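Local coordinates for protein ribulose bisphosphate carboxylase (PDB 6HUN) that probably adds carbon dioxide and water to ribulose 1,5-bisphosphate, giving two molecules of 3-phosphoglycerate, in an archaeal pathway of AMP breakdown, at residues V315-L318 against A319-G323; Q424-E427 against A428-G432; H92-G95 against D96-L100; F208-P212 against F213-E217. All coordinates share one frame; numbering follows the deposited sequence.

How the contacts relate
The four contacts are separate in space and do not touch. Contacts 1, 2 and 4 belong to the catalytic TIM barrel, contact 3 to the N-terminal domain, its centre about 28 Å from that of contact 1. Contact 1 is the most central: the Ala319 side chain is about 11 Å from a bound calcium ion, and that of Val315 about 5 Å from that of Arg296, predicted to bind substrate. Contact 4 lies farther out, but its Phe208 side chain is about 12 Å from the ion. It also faces the second subunit. Contact 2 is peripheral, though the Val426 side chain is about 7 Å from that of Val404, also predicted to bind substrate. Contacts 3 and 4 are the farthest apart, about 49 Å between centres.

Contact 1: residues V315-L318 against A319-G323; sequences VAKL and ARMAG
Met321 lies back over the preceding turn of its helix, across the carbonyl and inner chain of Lys317 and the flank of Leu318. Its CG is 3.3 Å from Lys317 O. Its SD is 4.2 Å from Leu318 CD2, and the two side chains pass at a slant. The sulfur also lies 4.2 Å from Lys317 CG. The first torsion of Met321 sets this up: CG is anti to the carbonyl carbon (chi1 -68°), which leans the chain toward the earlier turn. Beneath the side chains run regular i to i+4 bonds. Met321 N donates to Lys317 O at 3.0 Å, and Ala322 N to Leu318 O at 2.9 Å. Ala319 and Arg320 are held in the same way by Val315 O and Ala316 O. This is the last part of helix 312-322, which belongs to the crossover between barrel strands 291-295 and 326-328. A Schellman motif ends it, with Gly323 at C-prime. Its positive phi turns the chain out of the helix, in a conformation where a side chain would jam against the carbonyl before it. Arg320 runs out extended, while Lys317 bends at chi3 (-99°); both are buried, yet both are satisfied. Lys317 NZ forms a salt bridge with Asp139 and also bonds to Val140 O and Gln368. The Arg320 guanidinium is gripped by the carbonyls of Ile350, Glu353, Ile373 and Lys374, with Trp370 in cation-pi contact. On other sides, Leu318 rests on Trp275 and Val315 on Phe302.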
ATOM      1  N   VAL A 315      -8.914  -4.520  -6.318  1.00 16.57           N
ATOM      2  CA  VAL A 315      -7.568  -4.053  -6.625  1.00 18.89           C
ATOM      3  C   VAL A 315      -7.368  -4.038  -8.152  1.00 18.38           C
ATOM      4  O   VAL A 315      -6.762  -3.119  -8.704  1.00 17.61           O
ATOM      5  CB  VAL A 315      -6.548  -4.984  -5.953  1.00 19.69           C
ATOM      6  CG1 VAL A 315      -5.093  -4.681  -6.461  1.00 18.85           C
ATOM      7  CG2 VAL A 315      -6.666  -4.899  -4.414  1.00 17.57           C
ATOM      8  N   ALA A 316      -7.843  -5.084  -8.842  1.00 15.90           N
ATOM      9  CA  ALA A 316      -7.728  -5.129 -10.300  1.00 16.41           C
ATOM     10  C   ALA A 316      -8.519  -4.015 -10.979  1.00 23.68           C
ATOM     11  O   ALA A 316      -8.038  -3.373 -11.934  1.00 20.39           O
ATOM     12  CB  ALA A 316      -8.194  -6.516 -10.859  1.00 17.17           C
ATOM     13  N   LYS A 317      -9.713  -3.727 -10.482  1.00 20.36           N
ATOM     14  CA  LYS A 317     -10.490  -2.617 -11.040  1.00 20.45           C
ATOM     15  C   LYS A 317      -9.780  -1.274 -10.845  1.00 22.44           C
ATOM     16  O   LYS A 317      -9.703  -0.452 -11.775  1.00 20.86           O
ATOM     17  CB  LYS A 317     -11.865  -2.638 -10.361  1.00 30.05           C
ATOM     18  CG  LYS A 317     -12.681  -1.433 -10.598  1.00 40.06           C
ATOM     19  CD  LYS A 317     -13.987  -1.580  -9.834  1.00 43.36           C
ATOM     20  CE  LYS A 317     -15.054  -2.034 -10.733  1.00 36.06           C
ATOM     21  NZ  LYS A 317     -16.425  -1.861 -10.169  1.00 29.01           N
ATOM     22  N   LEU A 318      -9.181  -1.056  -9.677  1.00 17.85           N
ATOM     23  CA  LEU A 318      -8.470   0.220  -9.468  1.00 18.52           C
ATOM     24  C   LEU A 318      -7.219   0.282 -10.349  1.00 17.49           C
ATOM     25  O   LEU A 318      -6.846   1.344 -10.821  1.00 20.17           O
ATOM     26  CB  LEU A 318      -8.080   0.366  -7.986  1.00 20.69           C
ATOM     27  CG  LEU A 318      -9.274   0.486  -6.995  1.00 19.75           C
ATOM     28  CD1 LEU A 318      -8.739   0.358  -5.537  1.00 18.65           C
ATOM     29  CD2 LEU A 318      -9.906   1.811  -7.130  1.00 20.89           C
ATOM     30  N   ALA A 319      -6.527  -0.853 -10.519  1.00 19.95           N
ATOM     31  CA  ALA A 319      -5.363  -0.884 -11.418  1.00 19.82           C
ATOM     32  C   ALA A 319      -5.733  -0.525 -12.865  1.00 19.28           C
ATOM     33  O   ALA A 319      -5.015   0.224 -13.545  1.00 20.04           O
ATOM     34  CB  ALA A 319      -4.743  -2.280 -11.362  1.00 20.96           C
ATOM     35  N   ARG A 320      -6.896  -0.981 -13.319  1.00 19.88           N
ATOM     36  CA  ARG A 320      -7.342  -0.648 -14.659  1.00 24.34           C
ATOM     37  C   ARG A 320      -7.691   0.836 -14.764  1.00 27.92           C
ATOM     38  O   ARG A 320      -7.336   1.503 -15.737  1.00 23.28           O
ATOM     39  CB  ARG A 320      -8.553  -1.511 -14.990  1.00 21.67           C
ATOM     40  CG  ARG A 320      -9.151  -1.118 -16.364  1.00 23.84           C
ATOM     41  CD  ARG A 320     -10.245  -2.182 -16.771  1.00 24.85           C
ATOM     42  NE  ARG A 320     -10.851  -1.823 -18.081  1.00 27.21           N
ATOM     43  CZ  ARG A 320     -11.905  -2.437 -18.627  1.00 28.82           C
ATOM     44  NH1 ARG A 320     -12.498  -3.431 -17.976  1.00 28.40           N
ATOM     45  NH2 ARG A 320     -12.393  -2.028 -19.811  1.00 31.20           N
ATOM     46  N   MET A 321      -8.369   1.373 -13.751  1.00 22.95           N
ATOM     47  CA  MET A 321      -8.639   2.823 -13.742  1.00 26.24           C
ATOM     48  C   MET A 321      -7.350   3.643 -13.764  1.00 25.46           C
ATOM     49  O   MET A 321      -7.220   4.614 -14.529  1.00 24.49           O
ATOM     50  CB  MET A 321      -9.441   3.148 -12.476  1.00 27.07           C
ATOM     51  CG  MET A 321     -10.823   2.566 -12.519  1.00 29.25           C
ATOM     52  SD  MET A 321     -11.611   2.620 -10.879  1.00 30.97           S
ATOM     53  CE  MET A 321     -11.437   4.384 -10.766  1.00 27.77           C
ATOM     54  N   ALA A 322      -6.376   3.244 -12.932  1.00 21.66           N
ATOM     55  CA  ALA A 322      -5.152   4.033 -12.784  1.00 22.67           C
ATOM     56  C   ALA A 322      -4.305   3.942 -14.024  1.00 25.55           C
ATOM     57  O   ALA A 322      -3.584   4.903 -14.352  1.00 29.82           O
ATOM     58  CB  ALA A 322      -4.339   3.557 -11.570  1.00 20.91           C
ATOM     59  N   GLY A 323      -4.387   2.809 -14.732  1.00 25.31           N
ATOM     60  CA  GLY A 323      -3.820   2.768 -16.062  1.00 25.24           C
ATOM     61  C   GLY A 323      -2.786   1.705 -16.327  1.00 24.72           C
ATOM     62  O   GLY A 323      -2.017   1.883 -17.281  1.00 29.81           O
TER

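Contact 2: residues Q424-E427 against A428-G432; sequences QAVE and AAMKG
The Glu427 carboxylate has Lys431 to one side of its plane, where CE stands 3.9 Å from Glu427 CD. Beyond its OE2 comes Met430 CB, 4.2 Å away, and these two side chains cross at about a right angle. The closest approach of the Glu427 and Lys431 side chains is lower down, where Lys431 CE meets Glu427 CG at 3.5 Å. The bend of Glu427 at chi2 (67°) folds the carboxylate away from the lysine nitrogen. The charged atoms therefore stay apart, with Glu427 OE1 4.9 Å from Lys431 NZ. Any attraction between them is probably modest, and NZ instead bonds to the hydroxyl of Tyr438. The Tyr438 side chain also packs against Glu427. Backbone bonds of the alpha-helical i to i+4 pattern tie the two halves together. Met430 N donates to Val426 O at 2.9 Å, and Lys431 N reaches Glu427 O. This is the C-terminal end of helix 415-431, one of the outer helices that follow the last barrel strand, 401-403. Gly432 ends it in a Schellman motif, its positive phi turning the chain away; the bond from Gly432 N to Ala429 O is weak. On the apolar side, Val426 and Met430 lie side by side and point the same way, with Val426 CG1 4.2 Å from Met430 CG. Val426 also reaches Leu389, and Ala429 sits on Pro390 and Ile393, so this side faces helix 389-396. At the start of the segment the Gln424 amide bonds to Leu445 N and to Glu444.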
ATOM      1  N   GLN A 424       4.590 -23.956 -30.084  1.00 54.85           N
ATOM      2  CA  GLN A 424       3.882 -25.017 -30.795  1.00 56.34           C
ATOM      3  C   GLN A 424       2.640 -25.435 -30.021  1.00 57.49           C
ATOM      4  O   GLN A 424       1.582 -25.671 -30.616  1.00 56.89           O
ATOM      5  CB  GLN A 424       4.809 -26.202 -31.033  1.00 58.83           C
ATOM      6  CG  GLN A 424       5.967 -25.856 -31.911  1.00 60.32           C
ATOM      7  CD  GLN A 424       7.064 -26.875 -31.837  1.00 69.54           C
ATOM      8  OE1 GLN A 424       7.088 -27.738 -30.947  1.00 62.87           O
ATOM      9  NE2 GLN A 424       7.966 -26.824 -32.816  1.00 73.42           N
ATOM     10  N   ALA A 425       2.748 -25.493 -28.686  1.00 54.03           N
ATOM     11  CA  ALA A 425       1.586 -25.807 -27.867  1.00 54.46           C
ATOM     12  C   ALA A 425       0.484 -24.778 -28.073  1.00 56.99           C
ATOM     13  O   ALA A 425      -0.687 -25.143 -28.225  1.00 51.07           O
ATOM     14  CB  ALA A 425       1.991 -25.895 -26.396  1.00 52.07           C
ATOM     15  N   VAL A 426       0.845 -23.484 -28.109  1.00 49.76           N
ATOM     16  CA  VAL A 426      -0.137 -22.438 -28.394  1.00 48.27           C
ATOM     17  C   VAL A 426      -0.710 -22.585 -29.789  1.00 50.96           C
ATOM     18  O   VAL A 426      -1.901 -22.323 -30.013  1.00 48.94           O
ATOM     19  CB  VAL A 426       0.512 -21.056 -28.193  1.00 53.70           C
ATOM     20  CG1 VAL A 426      -0.375 -19.917 -28.737  1.00 54.65           C
ATOM     21  CG2 VAL A 426       0.730 -20.877 -26.710  1.00 47.51           C
ATOM     22  N   GLU A 427       0.152 -22.952 -30.752  1.00 51.41           N
ATOM     23  CA  GLU A 427      -0.257 -23.174 -32.134  1.00 63.43           C
ATOM     24  C   GLU A 427      -1.303 -24.278 -32.237  1.00 53.76           C
ATOM     25  O   GLU A 427      -2.318 -24.116 -32.923  1.00 53.88           O
ATOM     26  CB  GLU A 427       0.971 -23.515 -32.978  1.00 70.74           C
ATOM     27  CG  GLU A 427       0.784 -23.251 -34.468  1.00 76.92           C
ATOM     28  CD  GLU A 427       0.641 -21.757 -34.759  1.00 81.72           C
ATOM     29  OE1 GLU A 427       1.635 -21.132 -35.189  1.00 86.03           O
ATOM     30  OE2 GLU A 427      -0.469 -21.213 -34.564  1.00 79.05           O
ATOM     31  N   ALA A 428      -1.106 -25.377 -31.512  1.00 57.36           N
ATOM     32  CA  ALA A 428      -2.110 -26.438 -31.498  1.00 59.55           C
ATOM     33  C   ALA A 428      -3.455 -25.921 -30.990  1.00 55.76           C
ATOM     34  O   ALA A 428      -4.502 -26.219 -31.574  1.00 53.97           O
ATOM     35  CB  ALA A 428      -1.615 -27.609 -30.655  1.00 61.79           C
ATOM     36  N   ALA A 429      -3.438 -25.094 -29.945  1.00 55.91           N
ATOM     37  CA  ALA A 429      -4.679 -24.552 -29.399  1.00 53.18           C
ATOM     38  C   ALA A 429      -5.372 -23.616 -30.386  1.00 54.10           C
ATOM     39  O   ALA A 429      -6.594 -23.677 -30.546  1.00 54.17           O
ATOM     40  CB  ALA A 429      -4.403 -23.823 -28.077  1.00 47.81           C
ATOM     41  N   MET A 430      -4.613 -22.718 -31.038  1.00 49.54           N
ATOM     42  CA  MET A 430      -5.204 -21.839 -32.049  1.00 53.12           C
ATOM     43  C   MET A 430      -5.798 -22.632 -33.209  1.00 56.64           C
ATOM     44  O   MET A 430      -6.823 -22.245 -33.780  1.00 57.99           O
ATOM     45  CB  MET A 430      -4.157 -20.859 -32.588  1.00 53.20           C
ATOM     46  CG  MET A 430      -3.465 -20.021 -31.516  1.00 55.61           C
ATOM     47  SD  MET A 430      -4.663 -19.054 -30.593  1.00 52.09           S
ATOM     48  CE  MET A 430      -5.375 -18.073 -31.894  1.00 53.47           C
ATOM     49  N   LYS A 431      -5.146 -23.717 -33.596  1.00 53.21           N
ATOM     50  CA  LYS A 431      -5.559 -24.536 -34.736  1.00 55.29           C
ATOM     51  C   LYS A 431      -6.570 -25.627 -34.370  1.00 55.75           C
ATOM     52  O   LYS A 431      -7.042 -26.340 -35.268  1.00 61.11           O
ATOM     53  CB  LYS A 431      -4.333 -25.177 -35.362  1.00 57.12           C
ATOM     54  CG  LYS A 431      -3.319 -24.231 -35.966  1.00 60.34           C
ATOM     55  CD  LYS A 431      -2.242 -25.046 -36.677  1.00 66.25           C
ATOM     56  CE  LYS A 431      -1.129 -24.198 -37.270  1.00 68.10           C
ATOM     57  NZ  LYS A 431       0.005 -25.125 -37.607  1.00 74.86           N
ATOM     58  N   GLY A 432      -6.909 -25.777 -33.092  1.00 58.24           N
ATOM     59  CA  GLY A 432      -7.899 -26.761 -32.677  1.00 59.34           C
ATOM     60  C   GLY A 432      -7.422 -28.181 -32.815  1.00 60.54           C
ATOM     61  O   GLY A 432      -8.240 -29.093 -33.048  1.00 58.06           O
TER

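Contact 3: residues H92-G95 against D96-L100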
ATOM      1  N   HIS A  92     -27.464  -7.404   3.821  1.00 42.61           N
ATOM      2  CA  HIS A  92     -27.655  -8.808   3.488  1.00 45.52           C
ATOM      3  C   HIS A  92     -26.898  -9.655   4.497  1.00 46.02           C
ATOM      4  O   HIS A  92     -25.658  -9.614   4.576  1.00 39.91           O
ATOM      5  CB  HIS A  92     -27.232  -9.133   2.061  1.00 41.51           C
ATOM      6  CG  HIS A  92     -27.405 -10.578   1.700  1.00 47.09           C
ATOM      7  ND1 HIS A  92     -28.614 -11.103   1.285  1.00 49.13           N
ATOM      8  CD2 HIS A  92     -26.534 -11.615   1.722  1.00 45.31           C
ATOM      9  CE1 HIS A  92     -28.469 -12.391   1.035  1.00 44.46           C
ATOM     10  NE2 HIS A  92     -27.218 -12.728   1.285  1.00 47.57           N
ATOM     11  N   ASP A  93     -27.663 -10.431   5.282  1.00 45.84           N
ATOM     12  CA  ASP A  93     -27.088 -11.284   6.321  1.00 42.65           C
ATOM     13  C   ASP A  93     -26.511 -12.555   5.686  1.00 46.29           C
ATOM     14  O   ASP A  93     -27.235 -13.307   5.019  1.00 47.18           O
ATOM     15  CB  ASP A  93     -28.178 -11.564   7.355  1.00 48.31           C
ATOM     16  CG  ASP A  93     -27.747 -12.469   8.465  1.00 51.29           C
ATOM     17  OD1 ASP A  93     -26.654 -13.036   8.449  1.00 48.75           O
ATOM     18  OD2 ASP A  93     -28.594 -12.673   9.363  1.00 60.02           O
ATOM     19  N   LEU A  94     -25.190 -12.777   5.843  1.00 38.58           N
ATOM     20  CA  LEU A  94     -24.531 -13.921   5.227  1.00 38.06           C
ATOM     21  C   LEU A  94     -24.677 -15.196   6.059  1.00 42.95           C
ATOM     22  O   LEU A  94     -24.229 -16.269   5.616  1.00 45.88           O
ATOM     23  CB  LEU A  94     -23.043 -13.629   4.967  1.00 35.89           C
ATOM     24  CG  LEU A  94     -22.742 -12.631   3.816  1.00 35.73           C
ATOM     25  CD1 LEU A  94     -21.271 -12.216   3.645  1.00 31.98           C
ATOM     26  CD2 LEU A  94     -23.266 -13.124   2.458  1.00 37.46           C
ATOM     27  N   GLY A  95     -25.276 -15.085   7.245  1.00 43.92           N
ATOM     28  CA  GLY A  95     -25.593 -16.189   8.135  1.00 49.33           C
ATOM     29  C   GLY A  95     -24.419 -16.722   8.911  1.00 46.93           C
ATOM     30  O   GLY A  95     -24.534 -17.769   9.555  1.00 47.67           O
ATOM     31  N   ASP A  96     -23.295 -16.023   8.888  1.00 41.69           N
ATOM     32  CA  ASP A  96     -22.083 -16.497   9.522  1.00 40.72           C
ATOM     33  C   ASP A  96     -21.539 -15.486  10.516  1.00 40.48           C
ATOM     34  O   ASP A  96     -20.411 -15.648  10.973  1.00 37.74           O
ATOM     35  CB  ASP A  96     -21.006 -16.806   8.483  1.00 42.42           C
ATOM     36  CG  ASP A  96     -20.486 -15.546   7.778  1.00 40.78           C
ATOM     37  OD1 ASP A  96     -21.193 -14.495   7.815  1.00 41.42           O
ATOM     38  OD2 ASP A  96     -19.357 -15.619   7.245  1.00 50.24           O
ATOM     39  N   GLY A  97     -22.305 -14.470  10.877  1.00 41.75           N
ATOM     40  CA  GLY A  97     -21.774 -13.399  11.688  1.00 43.56           C
ATOM     41  C   GLY A  97     -21.383 -12.152  10.913  1.00 44.12           C
ATOM     42  O   GLY A  97     -21.084 -11.110  11.538  1.00 37.21           O
ATOM     43  N   SER A  98     -21.361 -12.223   9.579  1.00 35.50           N
ATOM     44  CA  SER A  98     -21.019 -11.084   8.748  1.00 36.39           C
ATOM     45  C   SER A  98     -22.184 -10.766   7.818  1.00 42.93           C
ATOM     46  O   SER A  98     -23.065 -11.606   7.561  1.00 41.44           O
ATOM     47  CB  SER A  98     -19.715 -11.356   7.965  1.00 38.12           C
ATOM     48  OG  SER A  98     -19.940 -12.327   6.964  1.00 35.48           O
ATOM     49  N   TRP A  99     -22.216  -9.517   7.376  1.00 33.04           N
ATOM     50  CA  TRP A  99     -23.254  -8.980   6.522  1.00 34.20           C
ATOM     51  C   TRP A  99     -22.611  -8.316   5.313  1.00 36.88           C
ATOM     52  O   TRP A  99     -21.508  -7.756   5.404  1.00 30.28           O
ATOM     53  CB  TRP A  99     -24.069  -7.947   7.272  1.00 36.14           C
ATOM     54  CG  TRP A  99     -24.794  -8.467   8.496  1.00 45.13           C
ATOM     55  CD1 TRP A  99     -24.265  -9.047   9.623  1.00 48.54           C
ATOM     56  CD2 TRP A  99     -26.191  -8.442   8.679  1.00 52.02           C
ATOM     57  NE1 TRP A  99     -25.263  -9.374  10.490  1.00 55.05           N
ATOM     58  CE2 TRP A  99     -26.462  -9.012   9.940  1.00 52.55           C
ATOM     59  CE3 TRP A  99     -27.242  -7.962   7.913  1.00 49.97           C
ATOM     60  CZ2 TRP A  99     -27.728  -9.110  10.439  1.00 57.98           C
ATOM     61  CZ3 TRP A  99     -28.505  -8.079   8.394  1.00 54.42           C
ATOM     62  CH2 TRP A  99     -28.749  -8.650   9.649  1.00 61.45           C
ATOM     63  N   LEU A 100     -23.305  -8.341   4.187  1.00 34.82           N
ATOM     64  CA  LEU A 100     -22.985  -7.400   3.132  1.00 36.47           C
ATOM     65  C   LEU A 100     -23.735  -6.112   3.429  1.00 34.20           C
ATOM     66  O   LEU A 100     -24.944  -6.124   3.729  1.00 40.26           O
ATOM     67  CB  LEU A 100     -23.335  -7.935   1.737  1.00 34.22           C
ATOM     68  CG  LEU A 100     -22.500  -9.160   1.315  1.00 31.11           C
ATOM     69  CD1 LEU A 100     -22.972  -9.706  -0.088  1.00 33.00           C
ATOM     70  CD2 LEU A 100     -21.022  -8.824   1.184  1.00 30.87           C
TER
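Asp93 lies flat on one face of Trp99 at the tight end of this hairpin. Its CB stands 3.6 Å from the centroid of the six-membered ring, almost on the ring normal, a CH-pi contact. Asp93 CG is anti to the backbone N (chi1 178°), which carries the carboxylate over the ring, where it stacks with planes 19° apart. Next to it, His92 and Leu100 form an antiparallel hydrogen-bonded pair, and Leu100 N reaches His92 O at 2.7 Å. Leu94 packs on the other face of the sheet, CD1 4.0 Å from Leu100 CG. The loose end is the turn. Gly95, Asp96 and Gly97 are exposed there. Leu94 N bonds to Ser98 O across the turn at 3.0 Å, and two Asx turns brace it. Gly95 N donates to Asp93 OD1 at 2.7 Å. Ser98 grips Asp96 OD1 twice: its N comes from above the carboxylate plane, and its OG meets the syn lone pair at 2.6 Å. Both glycines have positive phi. Asp96 OD2 forms a salt bridge with Arg46, which also bonds to Ser98 OG. The hairpin pairs edge strand 87-93 with strand 99-105, and strand 41-49 lies beyond, contacting Leu94, Ser98 and Leu100.

Contact 4: residues F208-P212 against F213-E217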
ATOM      1  N   PHE A 208      13.580  -6.932  -8.842  1.00 33.14           N
ATOM      2  CA  PHE A 208      14.688  -6.375  -9.613  1.00 35.17           C
ATOM      3  C   PHE A 208      14.442  -4.880  -9.705  1.00 42.22           C
ATOM      4  O   PHE A 208      13.307  -4.456  -9.946  1.00 48.31           O
ATOM      5  CB  PHE A 208      14.738  -6.996 -10.990  1.00 35.47           C
ATOM      6  CG  PHE A 208      16.119  -7.183 -11.515  1.00 41.89           C
ATOM      7  CD1 PHE A 208      17.215  -6.606 -10.868  1.00 49.23           C
ATOM      8  CD2 PHE A 208      16.334  -7.899 -12.681  1.00 47.39           C
ATOM      9  CE1 PHE A 208      18.507  -6.743 -11.347  1.00 50.12           C
ATOM     10  CE2 PHE A 208      17.621  -8.043 -13.172  1.00 48.94           C
ATOM     11  CZ  PHE A 208      18.719  -7.453 -12.496  1.00 48.09           C
ATOM     12  N   ALA A 209      15.467  -4.080  -9.401  1.00 38.67           N
ATOM     13  CA  ALA A 209      15.323  -2.631  -9.478  1.00 38.25           C
ATOM     14  C   ALA A 209      16.629  -2.086 -10.042  1.00 41.94           C
ATOM     15  O   ALA A 209      16.928  -2.298 -11.227  1.00 40.20           O
ATOM     16  CB  ALA A 209      15.002  -2.013  -8.102  1.00 39.25           C
ATOM     17  N   SER A 210      17.451  -1.441  -9.215  1.00 38.57           N
ATOM     18  CA  SER A 210      18.772  -1.071  -9.657  1.00 43.82           C
ATOM     19  C   SER A 210      19.810  -1.340  -8.579  1.00 48.53           C
ATOM     20  O   SER A 210      20.580  -0.461  -8.201  1.00 53.88           O
ATOM     21  CB  SER A 210      18.850   0.389 -10.106  1.00 41.65           C
ATOM     22  OG  SER A 210      20.070   0.625 -10.828  1.00 45.05           O
ATOM     23  N   GLN A 211      19.876  -2.581  -8.113  1.00 46.73           N
ATOM     24  CA  GLN A 211      20.918  -2.982  -7.176  1.00 47.22           C
ATOM     25  C   GLN A 211      22.310  -2.850  -7.792  1.00 53.46           C
ATOM     26  O   GLN A 211      22.465  -2.893  -9.016  1.00 57.87           O
ATOM     27  CB  GLN A 211      20.688  -4.422  -6.736  1.00 47.50           C
ATOM     28  CG  GLN A 211      19.411  -4.605  -5.894  1.00 38.38           C
ATOM     29  CD  GLN A 211      18.182  -5.012  -6.712  1.00 41.96           C
ATOM     30  OE1 GLN A 211      18.017  -4.615  -7.859  1.00 47.03           O
ATOM     31  NE2 GLN A 211      17.322  -5.819  -6.108  1.00 40.94           N
ATOM     32  N   PRO A 212      23.344  -2.715  -6.956  1.00 52.23           N
ATOM     33  CA  PRO A 212      24.700  -2.520  -7.482  1.00 61.40           C
ATOM     34  C   PRO A 212      25.216  -3.639  -8.380  1.00 65.37           C
ATOM     35  O   PRO A 212      26.016  -3.375  -9.295  1.00 67.72           O
ATOM     36  CB  PRO A 212      25.538  -2.391  -6.201  1.00 64.10           C
ATOM     37  CG  PRO A 212      24.606  -1.752  -5.241  1.00 60.27           C
ATOM     38  CD  PRO A 212      23.240  -2.333  -5.529  1.00 48.15           C
ATOM     39  N   PHE A 213      24.816  -4.889  -8.143  1.00 60.41           N
ATOM     40  CA  PHE A 213      25.415  -5.950  -8.944  1.00 57.85           C
ATOM     41  C   PHE A 213      24.917  -5.934 -10.382  1.00 56.56           C
ATOM     42  O   PHE A 213      25.519  -6.596 -11.231  1.00 60.65           O
ATOM     43  CB  PHE A 213      25.164  -7.323  -8.309  1.00 55.55           C
ATOM     44  CG  PHE A 213      23.739  -7.778  -8.407  1.00 57.17           C
ATOM     45  CD1 PHE A 213      23.311  -8.543  -9.485  1.00 59.98           C
ATOM     46  CD2 PHE A 213      22.822  -7.435  -7.421  1.00 58.60           C
ATOM     47  CE1 PHE A 213      21.996  -8.957  -9.587  1.00 60.23           C
ATOM     48  CE2 PHE A 213      21.486  -7.853  -7.512  1.00 56.43           C
ATOM     49  CZ  PHE A 213      21.085  -8.601  -8.612  1.00 55.09           C
ATOM     50  N   CYS A 214      23.865  -5.166 -10.669  1.00 55.33           N
ATOM     51  CA  CYS A 214      23.196  -5.130 -11.968  1.00 58.77           C
ATOM     52  C   CYS A 214      22.325  -3.883 -12.065  1.00 49.62           C
ATOM     53  O   CYS A 214      21.092  -3.944 -11.936  1.00 53.88           O
ATOM     54  CB  CYS A 214      22.325  -6.375 -12.192  1.00 62.25           C
ATOM     55  SG  CYS A 214      21.908  -6.644 -13.959  1.00 60.65           S
ATOM     56  N   ARG A 215      22.975  -2.751 -12.290  1.00 49.71           N
ATOM     57  CA  ARG A 215      22.280  -1.482 -12.357  1.00 48.30           C
ATOM     58  C   ARG A 215      21.342  -1.424 -13.542  1.00 49.16           C
ATOM     59  O   ARG A 215      21.571  -2.054 -14.594  1.00 56.09           O
ATOM     60  CB  ARG A 215      23.280  -0.346 -12.439  1.00 50.84           C
ATOM     61  CG  ARG A 215      24.283  -0.508 -11.389  1.00 59.08           C
ATOM     62  CD  ARG A 215      23.794   0.085 -10.096  1.00 61.20           C
ATOM     63  NE  ARG A 215      24.888   0.111  -9.141  1.00 70.95           N
ATOM     64  CZ  ARG A 215      26.015   0.808  -9.305  1.00 75.48           C
ATOM     65  NH1 ARG A 215      26.968   0.758  -8.382  1.00 78.26           N
ATOM     66  NH2 ARG A 215      26.195   1.566 -10.382  1.00 77.41           N
ATOM     67  N   PHE A 216      20.323  -0.577 -13.381  1.00 44.35           N
ATOM     68  CA  PHE A 216      19.222  -0.537 -14.328  1.00 43.71           C
ATOM     69  C   PHE A 216      19.728  -0.238 -15.731  1.00 47.21           C
ATOM     70  O   PHE A 216      19.411  -0.967 -16.684  1.00 45.85           O
ATOM     71  CB  PHE A 216      18.180   0.497 -13.912  1.00 41.36           C
ATOM     72  CG  PHE A 216      16.963   0.504 -14.820  1.00 40.39           C
ATOM     73  CD1 PHE A 216      15.904  -0.351 -14.578  1.00 36.56           C
ATOM     74  CD2 PHE A 216      16.916   1.328 -15.940  1.00 41.57           C
ATOM     75  CE1 PHE A 216      14.769  -0.379 -15.413  1.00 36.91           C
ATOM     76  CE2 PHE A 216      15.796   1.304 -16.784  1.00 41.17           C
ATOM     77  CZ  PHE A 216      14.736   0.459 -16.520  1.00 40.84           C
ATOM     78  N   GLU A 217      20.560   0.807 -15.866  1.00 48.91           N
ATOM     79  CA  GLU A 217      20.967   1.236 -17.201  1.00 49.51           C
ATOM     80  C   GLU A 217      21.830   0.183 -17.876  1.00 51.96           C
ATOM     81  O   GLU A 217      21.638  -0.127 -19.058  1.00 58.88           O
ATOM     82  CB  GLU A 217      21.693   2.581 -17.138  1.00 57.32           C
ATOM     83  CG  GLU A 217      22.419   2.883 -18.463  1.00 65.42           C
ATOM     84  CD  GLU A 217      22.370   4.336 -18.910  1.00 68.53           C
ATOM     85  OE1 GLU A 217      22.194   5.227 -18.050  1.00 64.00           O
ATOM     86  OE2 GLU A 217      22.556   4.585 -20.128  1.00 72.39           O
TER
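Ser210 turns its OG anti to the backbone N (chi1 -166°), and this places the oxygen before the start of the helix. There it accepts from Phe216 N at 2.8 Å. Cys214 has its SG similarly anti (chi1 -162°), which swings the sulfur to the edge of the Phe208 ring. SG lies 3.6 Å from Phe208 CZ, a sulfur-aromatic contact. Phe208 CE1 also comes to 4.2 Å from Phe213 CZ. Gln211 to Cys214 form a type I turn, closed by Cys214 N to Gln211 O at 3.1 Å. Gln211 runs beside the Phe213 ring, its CB 3.6 Å from Phe213 CE2. Its OE1 accepts from Ala209 N. Its NE2 bonds to Leu109 O of the second subunit. Arg215, at the N-cap position, brings NE within 3.1 Å of Pro212 CA. The side chain of Phe208 is about 5 Å from that of Asp205, a predicted magnesium ligand. The loop leads from barrel strand 201-203 into helix 216-234. Phe216 packs on helix 248-260, while Phe213 meets Trp80 of the second subunit.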